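Local coordinates for protein Exo-1,3/1,4-beta-glucanase (Pseudoalteromonas sp., PDB 3RRX) that cleaves 1,3- and 1,4-beta-glucans as an exo-acting glucanase of glycoside hydrolase family 3, probably releasing glucose from chain ends, at residues L184-A189 against H243-F248; R210-K215 against Q253-V258; L138-G143 against M192-Q197. The protein carries 1 engineered substitution. All coordinates share one frame; numbering follows the deposited sequence.

How the contacts relate
All three contacts lie in the barrel domain of the glycoside hydrolase family 3 N-terminal part, their centres 12 to 14 Å apart. Helix 182-197 ties them together: its first half packs on helix 245-252 in contact 1, its second half on helix 136-151 in contact 3, and it leads along the chain to strand 211-217 of contact 2. Contact 3 closes before contact 2 opens, whereas contact 1 alternates with both. Tyr-247 OH reaches Ala-214 O (2.7 Å), and Gln-197 OE1 meets Ala-212 N (2.9 Å). Helix 182-197 is thus packed by a neighbour in each of two contacts and bonded to the strands through Gln-197, so helix layer and barrel strands are held together.

Contact 1: residues L184-A189 against H243-F248; sequences LVKRYA and HSAGYF
Van der Waals contact of small groups joins the two helices, which come together where Lys-186 CA and Gly-246 CA lie 4.3 Å apart. Val-185 sends one methyl across: CG1, anti to the backbone N (chi1 175°), lies against Gly-246 CA at 3.8 Å. A turn later Ala-189 CB presses on the same glycine and stands 3.3 Å from Gly-246 O. Gly-246 thus takes a methyl at its CA and another at its carbonyl, and a side chain built on it would run into Val-185 CG1. Ala-245 CB adds a further small surface, 4.0 Å from Lys-186 CB. The helices are neighbours in the outer layer of the (alpha/beta)8-type barrel of family 3 glycoside hydrolases: helix 182-197 precedes strand 211-217 and helix 245-252 precedes the adjacent strand 257-260.

Contact of the longer side chains is peripheral. The aliphatic part of Lys-186 runs past the Ala-245 carbonyl, with CB 3.6 Å from Ala-245 O and CG and CD following close by. A bend at chi3 (66°) turns the remainder of the chain, while CD reaches the edge of the Phe-248 ring near its plane, 4.4 Å from CD2. This is a loose touch of methylene on ring edge, at the exposed side of the contact.

Polar links to the next turn of the second helix come through Ser-249, whose OG is hydrogen-bonded to Lys-186 O and more weakly to Gly-246 O. Elsewhere on helix 182-197, Tyr-188 OH bonds to Leu-130 O and Asp-135 N.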
ATOM      1  N   LEU A 184      -6.255  13.945   7.017  1.00 15.03           N
ATOM      2  CA  LEU A 184      -6.872  12.913   6.181  1.00 12.54           C
ATOM      3  C   LEU A 184      -6.323  11.521   6.502  1.00 11.61           C
ATOM      4  O   LEU A 184      -7.079  10.556   6.638  1.00 12.87           O
ATOM      5  CB  LEU A 184      -6.707  13.252   4.683  1.00 12.38           C
ATOM      6  CG  LEU A 184      -7.318  12.294   3.649  1.00 18.35           C
ATOM      7  CD1 LEU A 184      -8.714  11.886   4.052  1.00 15.74           C
ATOM      8  CD2 LEU A 184      -7.354  12.950   2.260  1.00 13.31           C
ATOM      9  N   VAL A 185      -5.009  11.404   6.633  1.00 11.97           N
ATOM     10  CA  VAL A 185      -4.423  10.107   6.976  1.00 10.32           C
ATOM     11  C   VAL A 185      -4.951   9.609   8.330  1.00 12.00           C
ATOM     12  O   VAL A 185      -5.240   8.419   8.500  1.00 11.25           O
ATOM     13  CB  VAL A 185      -2.871  10.153   6.944  1.00 10.55           C
ATOM     14  CG1 VAL A 185      -2.275   8.834   7.424  1.00 11.04           C
ATOM     15  CG2 VAL A 185      -2.370  10.483   5.528  1.00 11.68           C
ATOM     16  N   LYS A 186      -5.096  10.525   9.286  1.00 12.33           N
ATOM     17  CA  LYS A 186      -5.637  10.183  10.608  1.00 13.41           C
ATOM     18  C   LYS A 186      -7.057   9.640  10.499  1.00 12.86           C
ATOM     19  O   LYS A 186      -7.389   8.640  11.131  1.00 14.62           O
ATOM     20  CB  LYS A 186      -5.594  11.406  11.541  1.00 13.08           C
ATOM     21  CG  LYS A 186      -6.177  11.165  12.935  1.00 15.51           C
ATOM     22  CD  LYS A 186      -5.667  12.196  13.934  1.00 19.21           C
ATOM     23  CE  LYS A 186      -6.164  13.580  13.610  1.00 23.37           C
ATOM     24  NZ  LYS A 186      -5.464  14.612  14.450  1.00 27.94           N
ATOM     25  N   ARG A 187      -7.890  10.292   9.690  1.00 13.14           N
ATOM     26  CA  ARG A 187      -9.266   9.847   9.462  1.00 15.10           C
ATOM     27  C   ARG A 187      -9.330   8.434   8.884  1.00 16.19           C
ATOM     28  O   ARG A 187     -10.216   7.657   9.221  1.00 17.46           O
ATOM     29  CB  ARG A 187      -9.970  10.778   8.463  1.00 19.09           C
ATOM     30  CG  ARG A 187     -10.707  11.976   9.066  1.00 29.79           C
ATOM     31  CD  ARG A 187     -11.293  12.868   7.946  1.00 28.43           C
ATOM     32  NE  ARG A 187     -10.439  14.023   7.683  1.00 38.45           N
ATOM     33  CZ  ARG A 187     -10.356  14.663   6.519  1.00 33.49           C
ATOM     34  NH1 ARG A 187     -11.073  14.268   5.474  1.00 31.76           N
ATOM     35  NH2 ARG A 187      -9.546  15.704   6.401  1.00 40.97           N
ATOM     36  N   TYR A 188      -8.394   8.120   7.994  1.00 12.75           N
ATOM     37  CA  TYR A 188      -8.410   6.859   7.256  1.00 13.58           C
ATOM     38  C   TYR A 188      -7.801   5.670   8.000  1.00 13.78           C
ATOM     39  O   TYR A 188      -8.295   4.544   7.893  1.00 13.26           O
ATOM     40  CB  TYR A 188      -7.636   7.022   5.946  1.00 11.00           C
ATOM     41  CG  TYR A 188      -8.440   7.501   4.754  1.00 14.74           C
ATOM     42  CD1 TYR A 188      -9.636   8.190   4.910  1.00 14.60           C
ATOM     43  CD2 TYR A 188      -7.991   7.255   3.463  1.00 11.39           C
ATOM     44  CE1 TYR A 188     -10.365   8.623   3.795  1.00 14.78           C
ATOM     45  CE2 TYR A 188      -8.706   7.679   2.356  1.00 11.54           C
ATOM     46  CZ  TYR A 188      -9.889   8.356   2.522  1.00 14.30           C
ATOM     47  OH  TYR A 188     -10.588   8.764   1.404  1.00 14.92           O
ATOM     48  N   ALA A 189      -6.696   5.908   8.704  1.00 11.60           N
ATOM     49  CA  ALA A 189      -5.861   4.810   9.178  1.00 10.03           C
ATOM     50  C   ALA A 189      -6.633   3.834  10.054  1.00 14.44           C
ATOM     51  O   ALA A 189      -6.517   2.622   9.891  1.00 10.93           O
ATOM     52  CB  ALA A 189      -4.632   5.341   9.921  1.00 14.33           C
ATOM     53  N   HIS A 243       3.799  13.681  10.956  1.00 12.57           N
ATOM     54  CA  HIS A 243       4.093  12.339  10.440  1.00 13.98           C
ATOM     55  C   HIS A 243       3.488  11.174  11.223  1.00 15.37           C
ATOM     56  O   HIS A 243       3.470  10.033  10.742  1.00 13.45           O
ATOM     57  CB  HIS A 243       5.605  12.180  10.249  1.00 12.61           C
ATOM     58  CG  HIS A 243       6.156  13.110   9.211  1.00 12.79           C
ATOM     59  ND1 HIS A 243       6.024  12.872   7.857  1.00 11.86           N
ATOM     60  CD2 HIS A 243       6.777  14.308   9.324  1.00 13.35           C
ATOM     61  CE1 HIS A 243       6.565  13.873   7.181  1.00 13.89           C
ATOM     62  NE2 HIS A 243       7.023  14.762   8.048  1.00 12.05           N
ATOM     63  N   SER A 244       2.962  11.465  12.411  1.00 13.09           N
ATOM     64  CA  SER A 244       2.481  10.411  13.303  1.00 11.78           C
ATOM     65  C   SER A 244       0.962  10.297  13.367  1.00 10.62           C
ATOM     66  O   SER A 244       0.429   9.400  14.019  1.00 13.63           O
ATOM     67  CB  SER A 244       3.050  10.631  14.709  1.00 13.47           C
ATOM     68  OG  SER A 244       4.468  10.607  14.664  1.00 16.42           O
ATOM     69  N   ALA A 245       0.270  11.187  12.674  1.00 11.11           N
ATOM     70  CA  ALA A 245      -1.187  11.270  12.759  1.00 13.58           C
ATOM     71  C   ALA A 245      -1.904   9.952  12.462  1.00 13.24           C
ATOM     72  O   ALA A 245      -2.879   9.606  13.131  1.00 13.07           O
ATOM     73  CB  ALA A 245      -1.694  12.366  11.845  1.00 12.78           C
ATOM     74  N   GLY A 246      -1.433   9.223  11.450  1.00 11.01           N
ATOM     75  CA  GLY A 246      -2.002   7.924  11.126  1.00  9.96           C
ATOM     76  C   GLY A 246      -1.836   6.919  12.252  1.00 11.13           C
ATOM     77  O   GLY A 246      -2.667   6.021  12.428  1.00 11.78           O
ATOM     78  N   TYR A 247      -0.754   7.043  13.018  1.00 11.37           N
ATOM     79  CA  TYR A 247      -0.525   6.106  14.114  1.00 11.15           C
ATOM     80  C   TYR A 247      -1.443   6.377  15.299  1.00 12.68           C
ATOM     81  O   TYR A 247      -1.751   5.470  16.060  1.00 11.35           O
ATOM     82  CB  TYR A 247       0.952   6.077  14.536  1.00 13.83           C
ATOM     83  CG  TYR A 247       1.749   5.212  13.598  1.00 10.17           C
ATOM     84  CD1 TYR A 247       1.665   3.838  13.696  1.00 11.57           C
ATOM     85  CD2 TYR A 247       2.525   5.760  12.580  1.00 12.83           C
ATOM     86  CE1 TYR A 247       2.343   3.011  12.834  1.00 15.04           C
ATOM     87  CE2 TYR A 247       3.227   4.920  11.687  1.00 11.78           C
ATOM     88  CZ  TYR A 247       3.123   3.547  11.835  1.00 11.66           C
ATOM     89  OH  TYR A 247       3.771   2.653  10.996  1.00 14.10           O
ATOM     90  N   PHE A 248      -1.888   7.622  15.450  1.00 11.89           N
ATOM     91  CA  PHE A 248      -2.801   7.940  16.558  1.00 12.57           C
ATOM     92  C   PHE A 248      -4.063   7.093  16.416  1.00 13.56           C
ATOM     93  O   PHE A 248      -4.497   6.421  17.355  1.00 12.98           O
ATOM     94  CB  PHE A 248      -3.161   9.428  16.568  1.00 14.03           C
ATOM     95  CG  PHE A 248      -1.985  10.342  16.777  1.00 10.86           C
ATOM     96  CD1 PHE A 248      -0.794   9.861  17.303  1.00 14.80           C
ATOM     97  CD2 PHE A 248      -2.072  11.681  16.444  1.00 15.57           C
ATOM     98  CE1 PHE A 248       0.291  10.715  17.501  1.00 15.23           C
ATOM     99  CE2 PHE A 248      -0.991  12.538  16.637  1.00 14.45           C
ATOM    100  CZ  PHE A 248       0.189  12.049  17.158  1.00 12.56           C
TER

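Contact 2: residues R210-K215 against Q253-V258; sequences RIATAK and QGVQSV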
ATOM      1  N   ARG A 210      -7.758 -10.547  10.006  1.00 11.90           N
ATOM      2  CA  ARG A 210      -6.322 -10.841  10.074  1.00 12.05           C
ATOM      3  C   ARG A 210      -5.622  -9.994  11.131  1.00 14.79           C
ATOM      4  O   ARG A 210      -6.160  -8.986  11.589  1.00 11.67           O
ATOM      5  CB  ARG A 210      -5.637 -10.542   8.723  1.00 12.53           C
ATOM      6  CG  ARG A 210      -6.319 -11.117   7.487  1.00 13.78           C
ATOM      7  CD  ARG A 210      -6.215 -12.651   7.375  1.00 11.06           C
ATOM      8  NE  ARG A 210      -7.255 -13.305   8.161  1.00 12.39           N
ATOM      9  CZ  ARG A 210      -7.288 -14.609   8.442  1.00 14.53           C
ATOM     10  NH1 ARG A 210      -8.280 -15.104   9.177  1.00 12.34           N
ATOM     11  NH2 ARG A 210      -6.327 -15.415   8.005  1.00 10.64           N
ATOM     12  N   ILE A 211      -4.409 -10.398  11.501  1.00 12.91           N
ATOM     13  CA  ILE A 211      -3.516  -9.526  12.265  1.00 10.36           C
ATOM     14  C   ILE A 211      -3.054  -8.437  11.299  1.00 11.30           C
ATOM     15  O   ILE A 211      -2.717  -8.739  10.161  1.00 14.50           O
ATOM     16  CB  ILE A 211      -2.302 -10.329  12.800  1.00 12.46           C
ATOM     17  CG1 ILE A 211      -2.770 -11.374  13.824  1.00 14.57           C
ATOM     18  CG2 ILE A 211      -1.265  -9.403  13.435  1.00 13.18           C
ATOM     19  CD1 ILE A 211      -1.735 -12.450  14.152  1.00 15.22           C
ATOM     20  N   ALA A 212      -3.075  -7.171  11.723  1.00 13.18           N
ATOM     21  CA  ALA A 212      -2.626  -6.071  10.864  1.00 10.53           C
ATOM     22  C   ALA A 212      -1.332  -5.403  11.345  1.00 11.12           C
ATOM     23  O   ALA A 212      -1.076  -5.328  12.541  1.00 13.52           O
ATOM     24  CB  ALA A 212      -3.726  -5.014  10.720  1.00 10.77           C
ATOM     25  N   THR A 213      -0.544  -4.895  10.399  1.00 15.20           N
ATOM     26  CA  THR A 213       0.634  -4.074  10.708  1.00 12.82           C
ATOM     27  C   THR A 213       0.508  -2.708  10.062  1.00 12.30           C
ATOM     28  O   THR A 213       0.347  -2.608   8.843  1.00 15.11           O
ATOM     29  CB  THR A 213       1.944  -4.686  10.166  1.00 14.48           C
ATOM     30  OG1 THR A 213       2.242  -5.896  10.861  1.00 19.02           O
ATOM     31  CG2 THR A 213       3.117  -3.702  10.364  1.00 11.87           C
ATOM     32  N   ALA A 214       0.604  -1.649  10.863  1.00 10.06           N
ATOM     33  CA  ALA A 214       0.623  -0.298  10.309  1.00 11.37           C
ATOM     34  C   ALA A 214       2.069   0.131  10.024  1.00 13.16           C
ATOM     35  O   ALA A 214       2.929   0.052  10.907  1.00 10.17           O
ATOM     36  CB  ALA A 214      -0.070   0.690  11.254  1.00 12.44           C
ATOM     37  N   LYS A 215       2.321   0.567   8.786  1.00 12.29           N
ATOM     38  CA  LYS A 215       3.654   0.933   8.288  1.00 11.97           C
ATOM     39  C   LYS A 215       3.654   2.412   7.920  1.00 11.97           C
ATOM     40  O   LYS A 215       2.611   2.923   7.515  1.00 15.10           O
ATOM     41  CB  LYS A 215       3.946   0.174   6.976  1.00 11.35           C
ATOM     42  CG  LYS A 215       3.657  -1.330   6.957  1.00 13.02           C
ATOM     43  CD  LYS A 215       3.790  -1.860   5.519  1.00 17.26           C
ATOM     44  CE  LYS A 215       2.600  -1.444   4.664  1.00 18.64           C
ATOM     45  NZ  LYS A 215       2.721  -1.839   3.218  1.00 19.18           N
ATOM     46  N   GLN A 253      -7.291   2.108  17.447  1.00 11.92           N
ATOM     47  CA  GLN A 253      -8.135   1.007  16.981  1.00 13.67           C
ATOM     48  C   GLN A 253      -7.528  -0.369  17.238  1.00 13.98           C
ATOM     49  O   GLN A 253      -8.089  -1.383  16.821  1.00 14.25           O
ATOM     50  CB  GLN A 253      -8.478   1.161  15.493  1.00 14.12           C
ATOM     51  CG  GLN A 253      -9.277   2.407  15.169  1.00 15.53           C
ATOM     52  CD  GLN A 253     -10.525   2.558  16.034  1.00 20.84           C
ATOM     53  OE1 GLN A 253     -11.111   1.573  16.477  1.00 18.95           O
ATOM     54  NE2 GLN A 253     -10.922   3.804  16.291  1.00 26.02           N
ATOM     55  N   GLY A 254      -6.381  -0.409  17.916  1.00 13.51           N
ATOM     56  CA  GLY A 254      -5.821  -1.671  18.382  1.00 12.83           C
ATOM     57  C   GLY A 254      -4.991  -2.431  17.359  1.00 13.56           C
ATOM     58  O   GLY A 254      -4.907  -3.659  17.410  1.00 12.56           O
ATOM     59  N   VAL A 255      -4.376  -1.715  16.425  1.00  9.63           N
ATOM     60  CA  VAL A 255      -3.523  -2.382  15.439  1.00 11.39           C
ATOM     61  C   VAL A 255      -2.502  -3.230  16.212  1.00  9.20           C
ATOM     62  O   VAL A 255      -1.948  -2.794  17.232  1.00 10.81           O
ATOM     63  CB  VAL A 255      -2.814  -1.372  14.517  1.00  9.78           C
ATOM     64  CG1 VAL A 255      -1.646  -0.695  15.281  1.00  8.92           C
ATOM     65  CG2 VAL A 255      -2.321  -2.073  13.238  1.00  8.75           C
ATOM     66  N   GLN A 256      -2.291  -4.457  15.756  1.00  9.59           N
ATOM     67  CA  GLN A 256      -1.492  -5.409  16.505  1.00 10.75           C
ATOM     68  C   GLN A 256       0.006  -5.278  16.287  1.00 12.20           C
ATOM     69  O   GLN A 256       0.797  -5.679  17.142  1.00 10.62           O
ATOM     70  CB  GLN A 256      -1.959  -6.835  16.195  1.00 10.60           C
ATOM     71  CG  GLN A 256      -3.280  -7.143  16.850  1.00 11.29           C
ATOM     72  CD  GLN A 256      -3.166  -7.072  18.349  1.00 12.69           C
ATOM     73  OE1 GLN A 256      -2.608  -7.974  18.977  1.00 12.07           O
ATOM     74  NE2 GLN A 256      -3.650  -5.976  18.934  1.00 12.16           N
ATOM     75  N   SER A 257       0.391  -4.716  15.148  1.00 11.55           N
ATOM     76  CA  SER A 257       1.802  -4.604  14.802  1.00  9.96           C
ATOM     77  C   SER A 257       2.104  -3.235  14.188  1.00  9.78           C
ATOM     78  O   SER A 257       1.258  -2.651  13.518  1.00  9.95           O
ATOM     79  CB  SER A 257       2.181  -5.709  13.812  1.00 12.70           C
ATOM     80  OG  SER A 257       3.555  -5.622  13.463  1.00 13.61           O
ATOM     81  N   VAL A 258       3.310  -2.727  14.442  1.00  9.66           N
ATOM     82  CA  VAL A 258       3.811  -1.514  13.804  1.00  9.82           C
ATOM     83  C   VAL A 258       5.139  -1.853  13.126  1.00 10.25           C
ATOM     84  O   VAL A 258       5.994  -2.483  13.735  1.00 11.16           O
ATOM     85  CB  VAL A 258       4.021  -0.403  14.865  1.00 11.92           C
ATOM     86  CG1 VAL A 258       4.859   0.764  14.320  1.00  9.63           C
ATOM     87  CG2 VAL A 258       2.674   0.086  15.377  1.00  9.51           C
TER
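Val-255 sets its CG2 methyl against strand 211-217, 3.6 Å from Ala-212 O and 4.1 Å from both Ala-212 CB and Ala-214 CB. With chi1 at 76° its other methyl, CG1, sits between the backbone N and the carbonyl carbon, which leaves CG2 anti to N and directed at the strand. Just before it, Gly-254 ends helix 245-252 in a Schellman motif, its positive phi suiting glycine.

Gln-256 crosses Ile-211 at about a right angle, CB meeting Ile-211 CG2 at 3.8 Å. Its chain then bends at chi2 and leads back, and NE2 gives a nearly straight bond (173°) to Gly-254 O, 3.0 Å away and lying in the plane of the amide. Gln-197 also bonds to Gly-254 O through NE2, and to Gln-256 N through OE1, which fastens this turn to the end of helix 182-197.

Ser-257 begins the pairing. Its N makes a weak bond to Ala-212 O, and its O receives a firmer one from Ala-214 N (2.9 Å), tilted 31° from the carbonyl plane. The side chains of Ser-257 and Thr-213 share one face, where OG and OG1 come within 2.9 Å in a weak link; the stronger partner of Thr-213 OG1 is Trp-157 NE1.

Val-258 pairs with Ala-214 on the other face, its CA directed at Ala-214 O in a CA-H...O contact. Parallel strands 211-217 and 257-260, joined through a connection that includes helices 236-243 and 245-252, form a right-handed beta-alpha-beta unit of the TIM-type barrel.

Contact 3: residues L138-G143 against M192-Q197; sequences LIKRIG and MVTGIQ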
ATOM      1  N   LEU A 138     -15.649   3.482   2.612  1.00 15.34           N
ATOM      2  CA  LEU A 138     -15.017   2.767   1.512  1.00 13.76           C
ATOM      3  C   LEU A 138     -13.725   2.121   1.979  1.00 14.31           C
ATOM      4  O   LEU A 138     -13.468   0.955   1.686  1.00 14.78           O
ATOM      5  CB  LEU A 138     -14.710   3.726   0.358  1.00 15.21           C
ATOM      6  CG  LEU A 138     -13.989   3.149  -0.869  1.00 14.69           C
ATOM      7  CD1 LEU A 138     -14.911   2.225  -1.654  1.00 17.20           C
ATOM      8  CD2 LEU A 138     -13.475   4.272  -1.775  1.00 14.89           C
ATOM      9  N   ILE A 139     -12.915   2.890   2.711  1.00 13.75           N
ATOM     10  CA  ILE A 139     -11.641   2.390   3.226  1.00 10.91           C
ATOM     11  C   ILE A 139     -11.866   1.158   4.099  1.00 14.60           C
ATOM     12  O   ILE A 139     -11.158   0.159   3.968  1.00 12.83           O
ATOM     13  CB  ILE A 139     -10.881   3.467   4.039  1.00 11.17           C
ATOM     14  CG1 ILE A 139     -10.563   4.685   3.164  1.00 13.17           C
ATOM     15  CG2 ILE A 139      -9.591   2.885   4.660  1.00 10.09           C
ATOM     16  CD1 ILE A 139      -9.802   4.344   1.912  1.00 13.20           C
ATOM     17  N   LYS A 140     -12.851   1.228   4.991  1.00 13.27           N
ATOM     18  CA  LYS A 140     -13.128   0.097   5.877  1.00 15.02           C
ATOM     19  C   LYS A 140     -13.517  -1.153   5.080  1.00 13.10           C
ATOM     20  O   LYS A 140     -13.060  -2.258   5.373  1.00 14.71           O
ATOM     21  CB  LYS A 140     -14.209   0.453   6.916  1.00 15.07           C
ATOM     22  CG  LYS A 140     -14.350  -0.587   8.038  1.00 14.38           C
ATOM     23  CD  LYS A 140     -15.381  -0.166   9.077  1.00 18.50           C
ATOM     24  CE  LYS A 140     -15.380  -1.109  10.288  1.00 18.18           C
ATOM     25  NZ  LYS A 140     -16.081  -0.493  11.453  1.00 24.02           N
ATOM     26  N   ARG A 141     -14.357  -0.982   4.065  1.00 12.72           N
ATOM     27  CA  ARG A 141     -14.773  -2.123   3.249  1.00 15.41           C
ATOM     28  C   ARG A 141     -13.612  -2.735   2.465  1.00 14.17           C
ATOM     29  O   ARG A 141     -13.551  -3.956   2.274  1.00 12.29           O
ATOM     30  CB  ARG A 141     -15.922  -1.726   2.310  1.00 17.88           C
ATOM     31  CG  ARG A 141     -17.233  -1.418   3.056  1.00 22.66           C
ATOM     32  CD  ARG A 141     -18.381  -1.105   2.095  1.00 23.09           C
ATOM     33  NE  ARG A 141     -18.336   0.273   1.628  1.00 23.76           N
ATOM     34  CZ  ARG A 141     -18.456   0.642   0.354  1.00 23.00           C
ATOM     35  NH1 ARG A 141     -18.625  -0.266  -0.596  1.00 27.82           N
ATOM     36  NH2 ARG A 141     -18.408   1.925   0.030  1.00 24.24           N
ATOM     37  N   ILE A 142     -12.695  -1.886   2.004  1.00 13.02           N
ATOM     38  CA  ILE A 142     -11.499  -2.368   1.317  1.00 10.47           C
ATOM     39  C   ILE A 142     -10.662  -3.215   2.283  1.00 12.32           C
ATOM     40  O   ILE A 142     -10.132  -4.267   1.914  1.00 10.17           O
ATOM     41  CB  ILE A 142     -10.671  -1.199   0.709  1.00 10.61           C
ATOM     42  CG1 ILE A 142     -11.444  -0.566  -0.462  1.00 11.53           C
ATOM     43  CG2 ILE A 142      -9.314  -1.697   0.226  1.00 12.92           C
ATOM     44  CD1 ILE A 142     -10.743   0.636  -1.127  1.00 12.42           C
ATOM     45  N   GLY A 143     -10.560  -2.762   3.530  1.00 12.12           N
ATOM     46  CA  GLY A 143      -9.895  -3.556   4.555  1.00 11.51           C
ATOM     47  C   GLY A 143     -10.556  -4.921   4.723  1.00 11.65           C
ATOM     48  O   GLY A 143      -9.877  -5.946   4.831  1.00 11.83           O
ATOM     49  N   MET A 192      -8.997   1.460   8.054  1.00 11.13           N
ATOM     50  CA  MET A 192      -8.341   0.317   7.414  1.00 13.31           C
ATOM     51  C   MET A 192      -8.003  -0.755   8.461  1.00 13.72           C
ATOM     52  O   MET A 192      -8.185  -1.948   8.221  1.00 14.37           O
ATOM     53  CB  MET A 192      -7.090   0.762   6.655  1.00 13.96           C
ATOM     54  CG  MET A 192      -6.434  -0.329   5.815  1.00 15.03           C
ATOM     55  SD  MET A 192      -7.552  -1.015   4.564  1.00 19.29           S
ATOM     56  CE  MET A 192      -6.504  -2.283   3.848  1.00 27.25           C
ATOM     57  N   VAL A 193      -7.524  -0.325   9.626  1.00 11.53           N
ATOM     58  CA  VAL A 193      -7.182  -1.259  10.696  1.00  9.81           C
ATOM     59  C   VAL A 193      -8.404  -2.078  11.136  1.00 12.30           C
ATOM     60  O   VAL A 193      -8.334  -3.301  11.221  1.00 11.39           O
ATOM     61  CB  VAL A 193      -6.545  -0.539  11.910  1.00 12.31           C
ATOM     62  CG1 VAL A 193      -6.474  -1.466  13.125  1.00 10.72           C
ATOM     63  CG2 VAL A 193      -5.143   0.005  11.541  1.00 11.51           C
ATOM     64  N   THR A 194      -9.524  -1.414  11.405  1.00 12.53           N
ATOM     65  CA  THR A 194     -10.730  -2.136  11.825  1.00 13.55           C
ATOM     66  C   THR A 194     -11.330  -2.966  10.682  1.00 14.95           C
ATOM     67  O   THR A 194     -11.954  -4.000  10.920  1.00 13.48           O
ATOM     68  CB  THR A 194     -11.811  -1.198  12.416  1.00 13.14           C
ATOM     69  OG1 THR A 194     -12.174  -0.215  11.451  1.00 13.87           O
ATOM     70  CG2 THR A 194     -11.305  -0.490  13.693  1.00 15.76           C
ATOM     71  N   GLY A 195     -11.142  -2.517   9.442  1.00 12.53           N
ATOM     72  CA  GLY A 195     -11.581  -3.301   8.295  1.00 13.01           C
ATOM     73  C   GLY A 195     -10.852  -4.634   8.249  1.00 14.07           C
ATOM     74  O   GLY A 195     -11.440  -5.678   7.987  1.00 13.08           O
ATOM     75  N   ILE A 196      -9.556  -4.600   8.522  1.00 11.48           N
ATOM     76  CA  ILE A 196      -8.747  -5.814   8.521  1.00 12.26           C
ATOM     77  C   ILE A 196      -8.905  -6.701   9.760  1.00 13.60           C
ATOM     78  O   ILE A 196      -9.082  -7.923   9.644  1.00 12.21           O
ATOM     79  CB  ILE A 196      -7.264  -5.469   8.348  1.00 12.45           C
ATOM     80  CG1 ILE A 196      -7.055  -4.809   6.973  1.00 14.50           C
ATOM     81  CG2 ILE A 196      -6.413  -6.724   8.511  1.00 11.44           C
ATOM     82  CD1 ILE A 196      -5.663  -4.296   6.744  1.00 22.22           C
ATOM     83  N   GLN A 197      -8.828  -6.087  10.937  1.00 10.84           N
ATOM     84  CA  GLN A 197      -8.798  -6.822  12.203  1.00 13.02           C
ATOM     85  C   GLN A 197     -10.169  -7.022  12.839  1.00 15.09           C
ATOM     86  O   GLN A 197     -10.318  -7.844  13.755  1.00 17.59           O
ATOM     87  CB  GLN A 197      -7.916  -6.081  13.223  1.00 13.87           C
ATOM     88  CG  GLN A 197      -6.466  -5.941  12.804  1.00 12.46           C
ATOM     89  CD  GLN A 197      -5.564  -5.483  13.933  1.00 12.93           C
ATOM     90  OE1 GLN A 197      -4.373  -5.805  13.947  1.00 12.41           O
ATOM     91  NE2 GLN A 197      -6.129  -4.746  14.906  1.00  9.97           N
TER
HETATM   92  O   HOH W   1     -14.334   2.020  12.111  1.00 33.03           O
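The torsions of Met-192, with CG anti to the backbone N (chi1 -173°) and a bend at chi2 (59°), carry SD over Gly-143, 3.5 Å from its CA. On the facing helix Ile-139 CG2, also anti to its N, meets Met-192 CB at 3.8 Å, the two side chains crossing at about a right angle. Glycines let the backbones close in: Gly-143 CA and Gly-195 CA are 4.1 Å apart, and Gly-195 CA makes a CA-H...O contact with Lys-140 O at 3.4 Å. A beta carbon on either glycine would clash. Ile-196 CG1 lies beside Gly-143 O.

Lys-140 stretches out fully past Gly-195, bringing CE to 3.5 Å from Thr-194 OG1. Its NZ forms a salt bridge with Asp-199 and donates to a water (3.1 Å) that also bonds Thr-194 OG1. A leucine in its place would probably leave Asp-199 without this charged mate and the water without its donor.

The axes of segments 138-143 and 192-197, on helices 136-151 and 182-197, approach to 6.9 Å and cross at -31°, a close glycine-to-glycine packing of neighbours running in the same general direction in the helical layer around a TIM-type barrel.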